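Sugar ABC transporter substrate-binding protein, BlMnBP1 (Bifidobacterium animalis subsp. lactis ATCC 27673, PDB 6I5R) binds mannobiose as an extracellular solute-binding protein of an ABC transporter, and so probably delivers manno-oligosaccharides from beta-mannan for uptake. Local coordinates at residues F217-L222 with D390-V395; A131-Y136 with D320-I325; E227-D232 with S399-N404. All blocks are in the same frame, centred on the assembly; numbering follows the deposited sequence.

Contacts 1 and 3 lie about 11 Å apart between centres and share neighbours: Leu-222 of contact 1 packs on both Pro-228 and Ile-403 of contact 3. Contact 1 joins two helices, 217-224 and 391-399, partly buried and largely apolar, with a zinc site on the far side of the second helix. Contact 3 takes up the loops that follow the same two helices and is buried and wholly apolar. Contact 2, its centre about 17 Å from that of contact 1 and nearer the centre of the chain, is polar and bridged by water, beside the bound mannose. Tyr-136 of contact 2 packs on Asp-390 of contact 1.

Contact 1: F217-L222 with D390-V395. With ZN (zinc ion), chain J.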
loop_
_atom_site.group_PDB
_atom_site.type_symbol
_atom_site.label_atom_id
_atom_site.label_comp_id
_atom_site.label_asym_id
_atom_site.label_seq_id
_atom_site.Cartn_x
_atom_site.Cartn_y
_atom_site.Cartn_z
ATOM N N PHE A 217 0.857 9.321 14.307
ATOM C CA PHE A 217 1.393 8.118 14.928
ATOM C C PHE A 217 2.557 7.544 14.126
ATOM O O PHE A 217 3.600 7.200 14.684
ATOM C CB PHE A 217 0.323 7.045 15.069
ATOM C CG PHE A 217 0.780 5.889 15.908
ATOM C CD1 PHE A 217 0.706 5.964 17.292
ATOM C CD2 PHE A 217 1.357 4.777 15.331
ATOM C CE1 PHE A 217 1.161 4.936 18.074
ATOM C CE2 PHE A 217 1.816 3.730 16.126
ATOM C CZ PHE A 217 1.712 3.818 17.493
ATOM N N MET A 218 2.380 7.423 12.812
ATOM C CA MET A 218 3.372 6.735 11.990
ATOM C C MET A 218 4.724 7.434 12.019
ATOM O O MET A 218 5.753 6.793 12.233
ATOM C CB MET A 218 2.893 6.641 10.540
ATOM C CG MET A 218 3.908 5.973 9.659
ATOM S SD MET A 218 3.944 4.191 9.983
ATOM C CE MET A 218 2.609 3.669 8.934
ATOM N N ASN A 219 4.753 8.732 11.724
ATOM C CA ASN A 219 6.020 9.429 11.533
ATOM C C ASN A 219 6.530 10.117 12.788
ATOM O O ASN A 219 7.709 10.466 12.844
ATOM C CB ASN A 219 5.891 10.456 10.397
ATOM C CG ASN A 219 5.711 9.785 9.047
ATOM O OD1 ASN A 219 6.386 8.797 8.772
ATOM N ND2 ASN A 219 4.811 10.313 8.202
ATOM N N GLN A 220 5.692 10.306 13.804
ATOM C CA GLN A 220 6.148 10.968 15.017
ATOM C C GLN A 220 6.141 10.030 16.222
ATOM O O GLN A 220 7.174 9.851 16.876
ATOM C CB GLN A 220 5.301 12.213 15.322
ATOM C CG GLN A 220 5.478 13.321 14.301
ATOM C CD GLN A 220 4.757 14.615 14.670
ATOM O OE1 GLN A 220 4.526 14.917 15.847
ATOM N NE2 GLN A 220 4.416 15.388 13.668
ATOM N N VAL A 221 5.002 9.416 16.540
ATOM C CA VAL A 221 4.891 8.660 17.786
ATOM C C VAL A 221 5.676 7.354 17.707
ATOM O O VAL A 221 6.484 7.033 18.587
ATOM C CB VAL A 221 3.411 8.386 18.118
ATOM C CG1 VAL A 221 3.303 7.520 19.397
ATOM C CG2 VAL A 221 2.638 9.689 18.254
ATOM N N LEU A 222 5.402 6.561 16.680
ATOM C CA LEU A 222 6.019 5.244 16.543
ATOM C C LEU A 222 7.530 5.260 16.693
ATOM O O LEU A 222 8.046 4.485 17.517
ATOM C CB LEU A 222 5.606 4.640 15.191
ATOM C CG LEU A 222 6.138 3.257 14.798
ATOM C CD1 LEU A 222 5.665 2.204 15.731
ATOM C CD2 LEU A 222 5.682 2.910 13.358
ATOM N N ASP A 390 13.597 11.613 8.791
ATOM C CA ASP A 390 14.328 10.375 8.579
ATOM C C ASP A 390 14.242 9.435 9.771
ATOM O O ASP A 390 14.787 8.324 9.722
ATOM C CB ASP A 390 15.799 10.713 8.290
ATOM C CG ASP A 390 16.563 9.536 7.731
ATOM O OD1 ASP A 390 15.934 8.678 7.082
ATOM O OD2 ASP A 390 17.793 9.451 7.931
ATOM N N LEU A 391 13.568 9.853 10.842
ATOM C CA LEU A 391 13.639 9.104 12.084
ATOM C C LEU A 391 12.971 7.734 11.948
ATOM O O LEU A 391 13.521 6.726 12.403
ATOM C CB LEU A 391 12.986 9.912 13.207
ATOM C CG LEU A 391 13.084 9.197 14.542
ATOM C CD1 LEU A 391 14.535 9.139 14.999
ATOM C CD2 LEU A 391 12.218 9.870 15.581
ATOM N N LEU A 392 11.809 7.673 11.313
ATOM C CA LEU A 392 11.139 6.378 11.169
ATOM C C LEU A 392 11.981 5.430 10.325
ATOM O O LEU A 392 12.135 4.253 10.662
ATOM C CB LEU A 392 9.745 6.531 10.560
ATOM C CG LEU A 392 9.032 5.189 10.302
ATOM C CD1 LEU A 392 8.591 4.475 11.585
ATOM C CD2 LEU A 392 7.862 5.457 9.359
ATOM N N ALA A 393 12.520 5.917 9.206
ATOM C CA ALA A 393 13.310 5.047 8.347
ATOM C C ALA A 393 14.508 4.480 9.100
ATOM O O ALA A 393 14.855 3.301 8.942
ATOM C CB ALA A 393 13.762 5.808 7.100
ATOM N N ASN A 394 15.127 5.298 9.957
ATOM C CA ASN A 394 16.342 4.904 10.645
ATOM C C ASN A 394 16.065 3.950 11.798
ATOM O O ASN A 394 16.818 3.000 12.020
ATOM C CB ASN A 394 17.057 6.154 11.142
ATOM C CG ASN A 394 17.647 6.978 10.012
ATOM O OD1 ASN A 394 17.572 6.624 8.816
ATOM N ND2 ASN A 394 18.170 8.123 10.378
ATOM N N VAL A 395 15.006 4.197 12.560
ATOM C CA VAL A 395 14.634 3.239 13.592
ATOM C C VAL A 395 14.219 1.931 12.947
ATOM O O VAL A 395 14.489 0.846 13.475
ATOM C CB VAL A 395 13.505 3.814 14.469
ATOM C CG1 VAL A 395 12.960 2.752 15.424
ATOM C CG2 VAL A 395 13.991 5.069 15.222
HETATM ZN ZN ZN J . 17.869 7.664 6.810
HETATM O O HOH W 1 9.868 10.095 10.968
HETATM O O HOH W 2 19.548 7.748 8.122
#
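Leu-392 carries CG anti to its backbone nitrogen (chi1 176°), which aims both methyls at helix 217-224, while Leu-222, with chi1 179°, sends its own CD2 to meet one of them. Leu-392 CD1 lies 3.7 Å from Leu-222 CD2, and its other methyl, CD2, is 4.0 Å from Met-218 CG, so the one leucine spans a turn of the opposing helix. Met-218 CG, placed by chi1, faces that methyl, and the bends beyond it leave SD alongside. Asn-219 crosses Leu-392 at about a right angle, Asn-219 OD1 resting 3.7 Å from Leu-392 CD2, while its ND2 is hydrogen-bonded to the carbonyl of Ala-382. The wider pi-type turn at 217-221 is marked by the bond from Leu-222 N to Phe-217 O, and Met-218 O, covered by the leucine methyls, has no polar partner. One water bridges the backbones, hydrogen-bonded to Asn-219 O and accepting from Leu-392 N at 3.1 Å. On the far side of the second helix, Asp-390 grips the zinc ion with both carboxylate oxygens, OD2 at 2.1 Å, and Asn-394 adds OD1 at 2.3 Å; Asp-107, Ser-109 and a water also bind the metal. Asn-394 ND2 donates to Asp-390 OD2 over 2.8 Å, from above the carboxylate plane, which ties the two ligands together. The axes of segments 217-222 and 391-395 approach to 9.3 Å, at 69° between their directions. Pro-223 of helix 217-224 extends the packing over Leu-391, Leu-392 and Val-395, and helix 425-443 covers Val-395 through Trp-436 and Ala-439.

Contact 2: A131-Y136 with D320-I325. With BMA (beta-D-mannopyranose), chain B.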
loop_
_atom_site.group_PDB
_atom_site.type_symbol
_atom_site.label_atom_id
_atom_site.label_comp_id
_atom_site.label_asym_id
_atom_site.label_seq_id
_atom_site.Cartn_x
_atom_site.Cartn_y
_atom_site.Cartn_z
ATOM N N ALA A 131 2.226 14.936 -1.368
ATOM C CA ALA A 131 3.500 15.394 -1.891
ATOM C C ALA A 131 4.647 15.152 -0.932
ATOM O O ALA A 131 5.784 15.048 -1.384
ATOM C CB ALA A 131 3.439 16.890 -2.236
ATOM N N ASP A 132 4.382 15.037 0.363
ATOM C CA ASP A 132 5.438 14.857 1.348
ATOM C C ASP A 132 5.632 13.404 1.738
ATOM O O ASP A 132 6.418 13.116 2.653
ATOM C CB ASP A 132 5.130 15.707 2.597
ATOM C CG ASP A 132 3.900 15.237 3.330
ATOM O OD1 ASP A 132 3.302 14.225 2.920
ATOM O OD2 ASP A 132 3.497 15.882 4.333
ATOM N N GLU A 133 4.919 12.484 1.084
ATOM C CA GLU A 133 5.041 11.070 1.422
ATOM C C GLU A 133 6.394 10.524 0.978
ATOM O O GLU A 133 7.088 9.846 1.743
ATOM C CB GLU A 133 3.879 10.301 0.784
ATOM C CG GLU A 133 3.810 8.839 1.102
ATOM C CD GLU A 133 2.647 8.168 0.376
ATOM O OE1 GLU A 133 2.762 7.996 -0.846
ATOM O OE2 GLU A 133 1.623 7.821 1.005
ATOM N N LYS A 134 6.790 10.816 -0.259
ATOM C CA LYS A 134 8.108 10.420 -0.767
ATOM C C LYS A 134 8.931 11.680 -1.004
ATOM O O LYS A 134 9.159 12.088 -2.133
ATOM C CB LYS A 134 7.980 9.599 -2.036
ATOM C CG LYS A 134 7.006 8.446 -1.924
ATOM C CD LYS A 134 7.572 7.307 -1.100
ATOM C CE LYS A 134 6.712 6.068 -1.190
ATOM N NZ LYS A 134 7.224 4.994 -0.336
ATOM N N ALA A 135 9.347 12.305 0.094
ATOM C CA ALA A 135 10.074 13.558 0.039
ATOM C C ALA A 135 11.186 13.541 1.080
ATOM O O ALA A 135 11.175 12.745 2.034
ATOM C CB ALA A 135 9.128 14.751 0.242
ATOM N N TYR A 136 12.153 14.435 0.878
ATOM C CA TYR A 136 13.275 14.521 1.807
ATOM C C TYR A 136 13.996 15.847 1.620
ATOM O O TYR A 136 14.130 16.332 0.491
ATOM C CB TYR A 136 14.293 13.387 1.614
ATOM C CG TYR A 136 15.191 13.300 2.810
ATOM C CD1 TYR A 136 14.738 12.689 3.944
ATOM C CD2 TYR A 136 16.450 13.853 2.819
ATOM C CE1 TYR A 136 15.495 12.611 5.061
ATOM C CE2 TYR A 136 17.239 13.783 3.953
ATOM C CZ TYR A 136 16.734 13.163 5.073
ATOM O OH TYR A 136 17.449 13.043 6.248
ATOM N N ASP A 320 -0.231 3.937 -2.786
ATOM C CA ASP A 320 0.070 2.517 -2.936
ATOM C C ASP A 320 1.527 2.305 -3.338
ATOM O O ASP A 320 2.310 1.709 -2.586
ATOM C CB ASP A 320 -0.880 1.897 -3.961
ATOM C CG ASP A 320 -0.476 0.499 -4.343
ATOM O OD1 ASP A 320 -0.478 -0.406 -3.479
ATOM O OD2 ASP A 320 -0.171 0.289 -5.509
ATOM N N TYR A 321 1.913 2.859 -4.483
ATOM C CA TYR A 321 3.266 2.803 -5.021
ATOM C C TYR A 321 3.511 4.106 -5.767
ATOM O O TYR A 321 2.631 4.580 -6.491
ATOM C CB TYR A 321 3.437 1.633 -5.980
ATOM C CG TYR A 321 4.176 0.434 -5.433
ATOM C CD1 TYR A 321 5.499 0.528 -5.022
ATOM C CD2 TYR A 321 3.561 -0.805 -5.370
ATOM C CE1 TYR A 321 6.186 -0.562 -4.568
ATOM C CE2 TYR A 321 4.237 -1.904 -4.890
ATOM C CZ TYR A 321 5.561 -1.785 -4.504
ATOM O OH TYR A 321 6.248 -2.898 -4.036
ATOM N N SER A 322 4.685 4.699 -5.577
ATOM C CA SER A 322 4.967 5.995 -6.166
ATOM C C SER A 322 5.937 5.868 -7.331
ATOM O O SER A 322 6.881 5.077 -7.279
ATOM C CB SER A 322 5.547 6.949 -5.128
ATOM O OG SER A 322 4.549 7.302 -4.190
ATOM N N TYR A 323 5.708 6.682 -8.361
ATOM C CA TYR A 323 6.642 6.763 -9.478
ATOM C C TYR A 323 7.908 7.520 -9.098
ATOM O O TYR A 323 7.833 8.640 -8.580
ATOM C CB TYR A 323 6.023 7.487 -10.647
ATOM C CG TYR A 323 4.679 7.029 -11.109
ATOM C CD1 TYR A 323 4.550 5.920 -11.928
ATOM C CD2 TYR A 323 3.539 7.708 -10.739
ATOM C CE1 TYR A 323 3.340 5.510 -12.364
ATOM C CE2 TYR A 323 2.311 7.316 -11.185
ATOM C CZ TYR A 323 2.210 6.210 -11.981
ATOM O OH TYR A 323 0.998 5.827 -12.424
ATOM N N GLY A 324 9.065 6.924 -9.392
ATOM C CA GLY A 324 10.333 7.606 -9.255
ATOM C C GLY A 324 11.136 7.469 -10.531
ATOM O O GLY A 324 11.026 6.479 -11.253
ATOM N N ILE A 325 11.941 8.497 -10.800
ATOM C CA ILE A 325 12.711 8.631 -12.035
ATOM C C ILE A 325 14.193 8.490 -11.716
ATOM O O ILE A 325 14.698 9.089 -10.759
ATOM C CB ILE A 325 12.438 9.979 -12.730
ATOM C CG1 ILE A 325 10.964 10.067 -13.134
ATOM C CG2 ILE A 325 13.297 10.146 -13.961
ATOM C CD1 ILE A 325 10.496 11.434 -13.480
HETATM C C1 BMA B . 0.308 -6.134 -5.644
HETATM C C2 BMA B . 1.560 -5.976 -4.730
HETATM C C3 BMA B . 1.215 -5.027 -3.624
HETATM C C4 BMA B . 0.544 -3.765 -4.155
HETATM C C5 BMA B . -0.675 -4.113 -5.011
HETATM C C6 BMA B . -1.313 -2.875 -5.614
HETATM O O2 BMA B . 2.627 -5.334 -5.425
HETATM O O3 BMA B . 2.355 -4.649 -2.846
HETATM O O4 BMA B . 0.118 -3.011 -3.051
HETATM O O5 BMA B . -0.225 -4.946 -6.092
HETATM O O6 BMA B . -0.405 -2.233 -6.525
HETATM O O HOH W 3 3.811 9.447 -2.912
HETATM O O HOH W 4 3.444 5.552 -2.257
HETATM O O HOH W 5 4.673 3.247 -1.514
#
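Lys-134 lays the start of its side chain over Ser-322, Lys-134 CG standing 3.5 Å from Ser-322 OG and 3.8 Å from Ser-322 CB. The lysine chain turns at chi2 (-74°) and then runs extended past the serine, carrying NZ to a water that it meets by a weak bond and that donates to Asp-320 O. Glu-133 comes to the same hydroxyl without bonding it directly: two waters each donate to Glu-133 OE1 and hydrogen-bond Ser-322 OG, one of them lying 2.7 Å from OE1 and 2.6 Å from OG. The carboxylate and hydroxyl are thus joined by the two waters in a hydrogen-bonded square of four oxygens, and the buried OG is satisfied by water. The other carboxylate oxygen, OE2, accepts from the backbone N of Gly-319, fixing the glutamate beside the bend that leads to the sugar. There Asp-320, with CG anti to its nitrogen (chi1 170°), accepts hydrogen bonds from mannose O4 on OD1 and from O6 on OD2, each over 2.7 Å. Asn-145 donates to OD2 as well, which holds the carboxylate in position. Replacing Asp-320 by an alanine removes both acceptors and would probably leave mannose O4 and O6, and Asn-145 ND2, without these partners. Tyr-321 brings the edge of its ring to the sugar, Tyr-321 CE2 lying 3.8 Å from mannose O2, and its ring meets Tyr-83 edge-to-face. Asp-320 and Tyr-321 lie in the irregular stretch just before strand residues 322-325, at the ligand, part of the mannobiose pocket of this periplasmic-binding-protein-like fold.

Contact 3: E227-D232 with S399-N404; sequences EPFKKD and SELGIN
Phe-229 brings the outer end of its ring against two aliphatic side chains of the opposite loop. Phe-229 CE2 touches Leu-401 CD1 at 3.6 Å, and Phe-229 CZ touches Ile-403 CD1 at 3.7 Å. Both methyls approach the ring obliquely, their side chains coming from the direction opposite to that of the phenylalanine. Ile-403 CD1 also lies 3.9 Å from Phe-229 CE1, so two residues share the outer atoms of the ring. No hydrogen bond crosses between 227-232 and 399-404. The phenylalanine has CG anti to the carbonyl carbon (chi1 -52°), which swings the ring out of its turn toward the leucine and isoleucine. Behind it, Pro-228 CG lies over one face, 3.8 Å from the ring plane and nearer its margin than its centre. The type I turn from Glu-227 to Lys-230 places Phe-229 at its third position; its closing bond, Lys-230 N to Glu-227 O, is weak, while Asn-433 OD1 accepts from Phe-229 N. Opposite, Ser-399 ends helix 391-399 in an ST turn, Ser-399 OG accepting from Leu-401 N over 3.0 Å. Glu-400 leaves the helix with positive phi, and this change of course brings Leu-401 round to the ring. Ile-403 is set by its own N, which donates to Asn-396 OD1. Farther out, Trp-432 and Trp-436 of helix 425-443 meet the Phe-229 ring edge-to-face, and Trp-436 also packs on Leu-401. The arrangement is plain apolar packing: an aromatic at a beta turn and the loop beyond a helix C-terminus close together against the C-terminal helix of this solute-binding protein.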
loop_
_atom_site.group_PDB
_atom_site.type_symbol
_atom_site.label_atom_id
_atom_site.label_comp_id
_atom_site.label_asym_id
_atom_site.label_seq_id
_atom_site.Cartn_x
_atom_site.Cartn_y
_atom_site.Cartn_z
ATOM N N GLU A 227 8.287 0.930 23.116
ATOM C CA GLU A 227 7.568 -0.345 23.020
ATOM C C GLU A 227 6.180 -0.124 22.424
ATOM O O GLU A 227 5.144 -0.307 23.092
ATOM C CB GLU A 227 7.490 -1.032 24.381
ATOM C CG GLU A 227 8.816 -1.432 24.972
ATOM C CD GLU A 227 8.648 -2.405 26.142
ATOM O OE1 GLU A 227 8.246 -1.969 27.259
ATOM O OE2 GLU A 227 8.874 -3.617 25.931
ATOM N N PRO A 228 6.120 0.196 21.127
ATOM C CA PRO A 228 4.826 0.517 20.500
ATOM C C PRO A 228 3.943 -0.684 20.221
ATOM O O PRO A 228 2.769 -0.496 19.886
ATOM C CB PRO A 228 5.227 1.200 19.189
ATOM C CG PRO A 228 6.596 0.584 18.851
ATOM C CD PRO A 228 7.262 0.341 20.198
ATOM N N PHE A 229 4.462 -1.894 20.331
ATOM C CA PHE A 229 3.696 -3.086 20.023
ATOM C C PHE A 229 3.044 -3.699 21.248
ATOM O O PHE A 229 2.300 -4.671 21.104
ATOM C CB PHE A 229 4.611 -4.073 19.318
ATOM C CG PHE A 229 5.313 -3.456 18.150
ATOM C CD1 PHE A 229 4.589 -2.998 17.053
ATOM C CD2 PHE A 229 6.682 -3.285 18.156
ATOM C CE1 PHE A 229 5.252 -2.414 15.954
ATOM C CE2 PHE A 229 7.325 -2.697 17.089
ATOM C CZ PHE A 229 6.618 -2.268 15.988
ATOM N N LYS A 230 3.245 -3.092 22.416
ATOM C CA LYS A 230 2.590 -3.542 23.623
ATOM C C LYS A 230 1.090 -3.278 23.560
ATOM O O LYS A 230 0.618 -2.344 22.910
ATOM C CB LYS A 230 3.188 -2.848 24.859
ATOM C CG LYS A 230 2.852 -1.382 25.022
ATOM C CD LYS A 230 3.497 -0.802 26.310
ATOM C CE LYS A 230 2.960 -1.494 27.605
ATOM N NZ LYS A 230 1.566 -1.112 27.934
ATOM N N LYS A 231 0.343 -4.108 24.279
ATOM C CA LYS A 231 -1.079 -3.872 24.445
ATOM C C LYS A 231 -1.302 -2.529 25.120
ATOM O O LYS A 231 -0.600 -2.173 26.074
ATOM C CB LYS A 231 -1.694 -4.994 25.288
ATOM C CG LYS A 231 -3.200 -4.886 25.509
ATOM C CD LYS A 231 -3.688 -5.852 26.602
ATOM C CE LYS A 231 -3.499 -7.336 26.270
ATOM N NZ LYS A 231 -3.964 -8.159 27.464
ATOM N N ASP A 232 -2.299 -1.797 24.629
ATOM C CA ASP A 232 -2.685 -0.515 25.212
ATOM C C ASP A 232 -3.611 -0.809 26.396
ATOM O O ASP A 232 -4.705 -1.337 26.213
ATOM C CB ASP A 232 -3.371 0.376 24.177
ATOM C CG ASP A 232 -3.724 1.735 24.741
ATOM O OD1 ASP A 232 -2.795 2.539 24.975
ATOM O OD2 ASP A 232 -4.915 1.979 25.009
ATOM N N SER A 399 16.136 -1.455 13.808
ATOM C CA SER A 399 15.351 -2.466 14.487
ATOM C C SER A 399 15.263 -3.754 13.694
ATOM O O SER A 399 14.953 -4.801 14.276
ATOM C CB SER A 399 13.933 -1.964 14.716
ATOM O OG SER A 399 13.224 -1.978 13.488
ATOM N N GLU A 400 15.435 -3.674 12.382
ATOM C CA GLU A 400 15.241 -4.785 11.454
ATOM C C GLU A 400 13.785 -5.232 11.372
ATOM O O GLU A 400 13.508 -6.369 10.980
ATOM C CB GLU A 400 16.149 -5.971 11.825
ATOM C CG GLU A 400 17.655 -5.625 11.783
ATOM C CD GLU A 400 18.209 -5.609 10.389
ATOM O OE1 GLU A 400 19.397 -5.980 10.215
ATOM O OE2 GLU A 400 17.476 -5.194 9.462
ATOM N N LEU A 401 12.839 -4.368 11.754
ATOM C CA LEU A 401 11.427 -4.724 11.725
ATOM C C LEU A 401 10.735 -4.294 10.446
ATOM O O LEU A 401 9.703 -4.876 10.083
ATOM C CB LEU A 401 10.692 -4.080 12.895
ATOM C CG LEU A 401 11.074 -4.601 14.266
ATOM C CD1 LEU A 401 10.141 -3.995 15.291
ATOM C CD2 LEU A 401 10.937 -6.074 14.324
ATOM N N GLY A 402 11.255 -3.273 9.773
ATOM C CA GLY A 402 10.727 -2.945 8.466
ATOM C C GLY A 402 9.228 -2.746 8.496
ATOM O O GLY A 402 8.494 -3.329 7.685
ATOM N N ILE A 403 8.783 -1.908 9.428
ATOM C CA ILE A 403 7.372 -1.573 9.562
ATOM C C ILE A 403 6.912 -0.797 8.340
ATOM O O ILE A 403 7.396 0.313 8.083
ATOM C CB ILE A 403 7.124 -0.766 10.841
ATOM C CG1 ILE A 403 7.502 -1.614 12.060
ATOM C CG2 ILE A 403 5.687 -0.263 10.879
ATOM C CD1 ILE A 403 6.575 -2.803 12.301
ATOM N N ASN A 404 5.953 -1.364 7.606
ATOM C CA ASN A 404 5.376 -0.725 6.420
ATOM C C ASN A 404 6.454 -0.418 5.378
ATOM O O ASN A 404 6.319 0.524 4.591
ATOM C CB ASN A 404 4.597 0.538 6.816
ATOM C CG ASN A 404 3.405 0.797 5.916
ATOM O OD1 ASN A 404 2.711 -0.134 5.491
ATOM N ND2 ASN A 404 3.171 2.070 5.606
#